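Local coordinates for protein L-lysine 6-oxidase (Marinomonas mediterranea, PDB 3WEU) that oxidises the epsilon-amino group of L-lysine with a cysteine tryptophylquinone cofactor, releasing ammonium and the hydrogen peroxide that makes it antibacterial, at residues Met279-Ser282 against Tyr287-Asp290; Asp512-Thr517 against Ser620-His625. One frame throughout, in Å; residues are numbered along the deposited sequence.

Interaction 1: Met279-Ser282 against Tyr287-Asp290; sequences MYDS and YKSD. With SO4 (sulfate ion), chain D; EDO (1,2-ethanediol), chain O.
Tyr280 and Tyr287 form a T-shaped pair: the edge of the Tyr280 ring is directed at the face of the Tyr287 ring, with the planes at 83° and the centroids 5.0 Å apart. The leading atom is Tyr280 CD2, which stands over the middle of the Tyr287 ring and comes within 3.7 Å of Tyr287 CD1. The rim of the Tyr287 ring is also occupied. Met279 O and sulfate O3 lie near its plane, and Met279 SD approaches the edge in a Met-aromatic contact, 5.5 Å from the centroid. At the edge of Tyr280, in the ring plane, lies ethanediol O2, hydrogen-bonded to Tyr280 OH at 2.8 Å.

The two residues form an antiparallel, non-hydrogen-bonded pair and project from the same face of a small hairpin. Their rings meet across it with Tyr280 CG anti to the backbone N (chi1 -172°) and Tyr287 CG anti to the carbonyl carbon (chi1 -70°). Beside this pair, Lys288 N donates to Met279 O at 2.8 Å. Tyr287 N turns instead to the sulfate, reaching its O2 at 2.6 Å. Lys288, extended beyond CG, lays its CE alongside Asp281 CB at 3.7 Å; its NZ is hydrogen-bonded to Pro277 O, while Asp281 OD1 accepts from Thr284 N within the turn.

This is a two-stranded β-hairpin at the protein surface, packed on two helices. Tyr280 rests on Val270 and Arg271 of helix 261-272, and Met279 on Phe411 and Leu412 of helix 407-418. Tyr287 reaches both, touching Asp267 and Arg271, stacking on Phe411 and hydrogen-bonding Thr408 through its hydroxyl.

Interaction 2: Asp512-Thr517 against Ser620-His625; sequences DFFNCT and SQMVEH. With EDO (1,2-ethanediol), chain K; EDO (1,2-ethanediol), chain H.
Met622 meets Phe513 and Phe514 through CH-pi, sulfur-aromatic and apolar contacts. In the CH-pi contact, Met622 CE lies over one face of the Phe513 ring, 4.1 Å from the centroid and displaced toward the rim. The Met-aromatic contact comes in more obliquely, with Met622 SD 3.6 Å from Phe513 CD2. A bent chain makes both possible: turns at chi2 (66°) and chi3 (90°) fold the thioether across the ring. Simple apolar packing is left to the root of the side chain, where Met622 CB comes within 4.0 Å of Phe514 CD1.

Two ethanediols, probably from the crystallisation liquor, add polar contacts to the first segment. One is hydrogen-bonded through O1 to Phe514 O at 2.6 Å and through O2 to Thr517 OG1, with its C1 over a face of the Phe514 ring; the other accepts at O2 from Asn515 ND2 at 2.9 Å.

Cys516, just past the helix end and central to an inverse gamma turn, is linked covalently through SG to CE3 of the tryptophylquinone at position 581. The contact packs helix 619-625 against the end of helix 510-515 just before Cys516, where Phe513 also touches Leu629 and meets the nearly parallel ring of Phe251.

In the fold
Followed from the N terminus, the chain first passes through the large mixed sheet whose strands run from 4-13 to 237-247, then helix 261-272, before interaction 1 closes a turn of only four residues. This contact is local, completing a surface hairpin, its centre about 30 Å from the centre of the chain. Interaction 2 opens much later and closes a loop of 102 residues, rich in strand and including the long strands 530-543 and 557-571 and the quinone position, so it joins distant parts of the sequence near the middle of the molecule. The two loops lie in series, neither enclosing nor crossing the other, and their nearest atoms remain about 25 Å apart.

Interaction 1: Met279-Ser282 against Tyr287-Asp290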
loop_
_atom_site.group_PDB
_atom_site.type_symbol
_atom_site.label_atom_id
_atom_site.label_comp_id
_atom_site.label_asym_id
_atom_site.label_seq_id
_atom_site.Cartn_x
_atom_site.Cartn_y
_atom_site.Cartn_z
ATOM N N MET A 279 26.990 29.252 41.752
ATOM C CA MET A 279 25.965 28.219 41.762
ATOM C C MET A 279 26.547 26.837 41.724
ATOM O O MET A 279 25.937 25.864 42.230
ATOM C CB MET A 279 25.039 28.377 40.534
ATOM C CG MET A 279 23.709 27.730 40.789
ATOM S SD MET A 279 22.669 27.553 39.324
ATOM C CE MET A 279 22.391 29.207 38.825
ATOM N N TYR A 280 27.723 26.719 41.118
ATOM C CA TYR A 280 28.264 25.389 40.863
ATOM C C TYR A 280 29.761 25.414 41.003
ATOM O O TYR A 280 30.383 26.326 40.520
ATOM C CB TYR A 280 27.934 24.992 39.433
ATOM C CG TYR A 280 28.242 23.607 39.027
ATOM C CD1 TYR A 280 29.456 23.324 38.353
ATOM C CD2 TYR A 280 27.305 22.584 39.199
ATOM C CE1 TYR A 280 29.768 22.068 37.948
ATOM C CE2 TYR A 280 27.597 21.314 38.762
ATOM C CZ TYR A 280 28.831 21.056 38.141
ATOM O OH TYR A 280 29.161 19.805 37.690
ATOM N N ASP A 281 30.295 24.381 41.632
ATOM C CA ASP A 281 31.745 24.287 41.899
ATOM C C ASP A 281 32.354 23.387 40.851
ATOM O O ASP A 281 32.205 22.178 40.901
ATOM C CB ASP A 281 31.930 23.661 43.262
ATOM C CG ASP A 281 33.385 23.598 43.689
ATOM O OD1 ASP A 281 34.276 23.577 42.834
ATOM O OD2 ASP A 281 33.598 23.571 44.913
ATOM N N SER A 282 32.975 23.981 39.847
ATOM C CA SER A 282 33.480 23.228 38.720
ATOM C C SER A 282 34.633 22.308 39.189
ATOM O O SER A 282 34.743 21.160 38.771
ATOM C CB SER A 282 33.928 24.205 37.617
ATOM O OG SER A 282 32.874 25.153 37.278
ATOM N N TYR A 287 26.775 21.317 42.574
ATOM C CA TYR A 287 26.162 22.588 42.891
ATOM C C TYR A 287 26.565 23.043 44.291
ATOM O O TYR A 287 26.930 22.231 45.132
ATOM C CB TYR A 287 24.646 22.502 42.786
ATOM C CG TYR A 287 24.156 22.364 41.359
ATOM C CD1 TYR A 287 23.949 23.480 40.554
ATOM C CD2 TYR A 287 23.941 21.123 40.819
ATOM C CE1 TYR A 287 23.489 23.351 39.241
ATOM C CE2 TYR A 287 23.526 20.958 39.502
ATOM C CZ TYR A 287 23.267 22.093 38.732
ATOM O OH TYR A 287 22.879 21.954 37.410
ATOM N N LYS A 288 26.502 24.338 44.508
ATOM C CA LYS A 288 26.807 24.936 45.815
ATOM C C LYS A 288 25.557 25.150 46.625
ATOM O O LYS A 288 24.702 25.993 46.253
ATOM C CB LYS A 288 27.536 26.275 45.619
ATOM C CG LYS A 288 28.854 26.104 44.898
ATOM C CD LYS A 288 29.627 27.404 44.872
ATOM C CE LYS A 288 30.991 27.122 44.327
ATOM N NZ LYS A 288 31.713 28.407 44.231
ATOM N N SER A 289 25.458 24.416 47.743
ATOM C CA SER A 289 24.263 24.492 48.583
ATOM C C SER A 289 24.010 25.808 49.282
ATOM O O SER A 289 22.908 26.033 49.787
ATOM C CB SER A 289 24.215 23.337 49.609
ATOM O OG SER A 289 25.378 23.354 50.395
ATOM N N ASP A 290 24.990 26.702 49.323
ATOM C CA ASP A 290 24.728 28.020 49.837
ATOM C C ASP A 290 24.216 29.016 48.800
ATOM O O ASP A 290 23.938 30.142 49.163
ATOM C CB ASP A 290 25.956 28.600 50.562
ATOM C CG ASP A 290 27.216 28.548 49.744
ATOM O OD1 ASP A 290 27.212 28.017 48.609
ATOM O OD2 ASP A 290 28.269 28.996 50.283
HETATM S S SO4 D . 24.978 17.970 43.081
HETATM O O1 SO4 D . 25.558 16.761 43.670
HETATM O O2 SO4 D . 25.982 18.801 42.449
HETATM O O3 SO4 D . 23.983 17.496 42.112
HETATM O O4 SO4 D . 24.365 18.895 44.020
HETATM C C1 EDO O . 27.164 16.437 35.617
HETATM O O1 EDO O . 27.518 17.777 35.257
HETATM C C2 EDO O . 27.647 16.387 37.041
HETATM O O2 EDO O . 27.352 17.665 37.649
#

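Interaction 2: Asp512-Thr517 against Ser620-His625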
loop_
_atom_site.group_PDB
_atom_site.type_symbol
_atom_site.label_atom_id
_atom_site.label_comp_id
_atom_site.label_asym_id
_atom_site.label_seq_id
_atom_site.Cartn_x
_atom_site.Cartn_y
_atom_site.Cartn_z
ATOM N N ASP A 512 7.929 14.414 12.729
ATOM C CA ASP A 512 8.063 14.768 14.150
ATOM C C ASP A 512 6.742 15.441 14.565
ATOM O O ASP A 512 6.241 15.156 15.638
ATOM C CB ASP A 512 9.261 15.658 14.449
ATOM C CG ASP A 512 10.586 14.924 14.367
ATOM O OD1 ASP A 512 10.606 13.695 14.732
ATOM O OD2 ASP A 512 11.599 15.610 14.032
ATOM N N PHE A 513 6.189 16.307 13.698
ATOM C CA PHE A 513 4.973 17.053 13.991
ATOM C C PHE A 513 3.807 16.097 14.141
ATOM O O PHE A 513 3.067 16.161 15.138
ATOM C CB PHE A 513 4.747 18.097 12.895
ATOM C CG PHE A 513 3.586 19.098 13.128
ATOM C CD1 PHE A 513 3.102 19.413 14.324
ATOM C CD2 PHE A 513 3.094 19.794 12.054
ATOM C CE1 PHE A 513 2.109 20.403 14.501
ATOM C CE2 PHE A 513 2.119 20.781 12.204
ATOM C CZ PHE A 513 1.620 21.061 13.456
ATOM N N PHE A 514 3.632 15.156 13.199
ATOM C CA PHE A 514 2.525 14.231 13.254
ATOM C C PHE A 514 2.611 13.337 14.511
ATOM O O PHE A 514 1.626 12.950 15.017
ATOM C CB PHE A 514 2.531 13.330 11.973
ATOM C CG PHE A 514 1.409 12.382 11.905
ATOM C CD1 PHE A 514 0.139 12.822 11.610
ATOM C CD2 PHE A 514 1.611 11.012 12.139
ATOM C CE1 PHE A 514 -0.938 11.944 11.543
ATOM C CE2 PHE A 514 0.543 10.135 12.079
ATOM C CZ PHE A 514 -0.737 10.581 11.794
ATOM N N ASN A 515 3.806 12.964 14.935
ATOM C CA ASN A 515 3.984 12.069 16.066
ATOM C C ASN A 515 4.069 12.812 17.427
ATOM O O ASN A 515 3.986 12.162 18.489
ATOM C CB ASN A 515 5.385 11.370 15.969
ATOM C CG ASN A 515 5.506 10.361 14.817
ATOM O OD1 ASN A 515 4.549 9.783 14.392
ATOM N ND2 ASN A 515 6.724 10.194 14.327
ATOM N N CYS A 516 4.363 14.115 17.394
ATOM C CA CYS A 516 4.548 14.911 18.653
ATOM C C CYS A 516 3.183 15.239 19.272
ATOM O O CYS A 516 2.676 16.360 19.174
ATOM C CB CYS A 516 5.302 16.199 18.365
ATOM S SG CYS A 516 5.663 17.140 19.843
ATOM N N THR A 517 2.545 14.254 19.836
ATOM C CA THR A 517 1.177 14.394 20.269
ATOM C C THR A 517 1.097 13.892 21.704
ATOM O O THR A 517 1.372 14.664 22.688
ATOM C CB THR A 517 0.216 13.649 19.312
ATOM O OG1 THR A 517 0.621 12.312 19.215
ATOM C CG2 THR A 517 0.291 14.244 17.925
ATOM N N SER A 620 1.018 11.190 5.860
ATOM C CA SER A 620 1.097 11.782 4.541
ATOM C C SER A 620 0.280 13.082 4.415
ATOM O O SER A 620 0.689 14.055 3.767
ATOM C CB SER A 620 0.743 10.678 3.439
ATOM O OG SER A 620 0.541 11.361 2.244
ATOM N N GLN A 621 -0.855 13.137 5.076
ATOM C CA GLN A 621 -1.649 14.348 5.035
ATOM C C GLN A 621 -0.969 15.460 5.802
ATOM O O GLN A 621 -1.129 16.617 5.428
ATOM C CB GLN A 621 -3.046 14.082 5.589
ATOM C CG GLN A 621 -3.859 13.264 4.616
ATOM C CD GLN A 621 -5.033 12.594 5.271
ATOM O OE1 GLN A 621 -5.562 13.064 6.298
ATOM N NE2 GLN A 621 -5.502 11.499 4.676
ATOM N N MET A 622 -0.195 15.119 6.837
ATOM C CA MET A 622 0.540 16.141 7.575
ATOM C C MET A 622 1.655 16.699 6.736
ATOM O O MET A 622 1.912 17.945 6.657
ATOM C CB MET A 622 1.046 15.631 8.901
ATOM C CG MET A 622 1.696 16.727 9.772
ATOM S SD MET A 622 0.533 18.004 10.335
ATOM C CE MET A 622 0.001 17.267 11.876
ATOM N N VAL A 623 2.281 15.821 5.976
ATOM C CA VAL A 623 3.295 16.281 5.062
ATOM C C VAL A 623 2.782 17.312 4.043
ATOM O O VAL A 623 3.461 18.281 3.742
ATOM C CB VAL A 623 3.950 15.064 4.343
ATOM C CG1 VAL A 623 4.899 15.539 3.249
ATOM C CG2 VAL A 623 4.745 14.273 5.332
ATOM N N GLU A 624 1.587 17.123 3.565
ATOM C CA GLU A 624 0.981 18.011 2.537
ATOM C C GLU A 624 0.272 19.229 3.180
ATOM O O GLU A 624 0.381 20.357 2.665
ATOM C CB GLU A 624 -0.033 17.232 1.724
ATOM C CG GLU A 624 -0.564 18.115 0.590
ATOM C CD GLU A 624 -1.359 17.378 -0.465
ATOM O OE1 GLU A 624 -1.683 16.187 -0.310
ATOM O OE2 GLU A 624 -1.692 18.022 -1.461
ATOM N N HIS A 625 -0.376 19.023 4.323
ATOM C CA HIS A 625 -1.315 20.023 4.845
ATOM C C HIS A 625 -1.054 20.677 6.221
ATOM O O HIS A 625 -1.926 21.300 6.763
ATOM C CB HIS A 625 -2.634 19.424 4.836
ATOM C CG HIS A 625 -3.107 19.112 3.466
ATOM N ND1 HIS A 625 -3.337 20.094 2.529
ATOM C CD2 HIS A 625 -3.436 17.939 2.879
ATOM C CE1 HIS A 625 -3.801 19.552 1.413
ATOM N NE2 HIS A 625 -3.882 18.244 1.596
HETATM C C1 EDO K . -0.157 10.272 15.863
HETATM O O1 EDO K . 1.068 10.799 16.353
HETATM C C2 EDO K . -1.224 11.055 16.574
HETATM O O2 EDO K . -1.249 10.712 17.978
HETATM C C1 EDO H . 5.253 9.181 11.047
HETATM O O1 EDO H . 4.541 8.645 12.175
HETATM C C2 EDO H . 6.569 8.467 10.829
HETATM O O2 EDO H . 7.412 8.637 11.979
#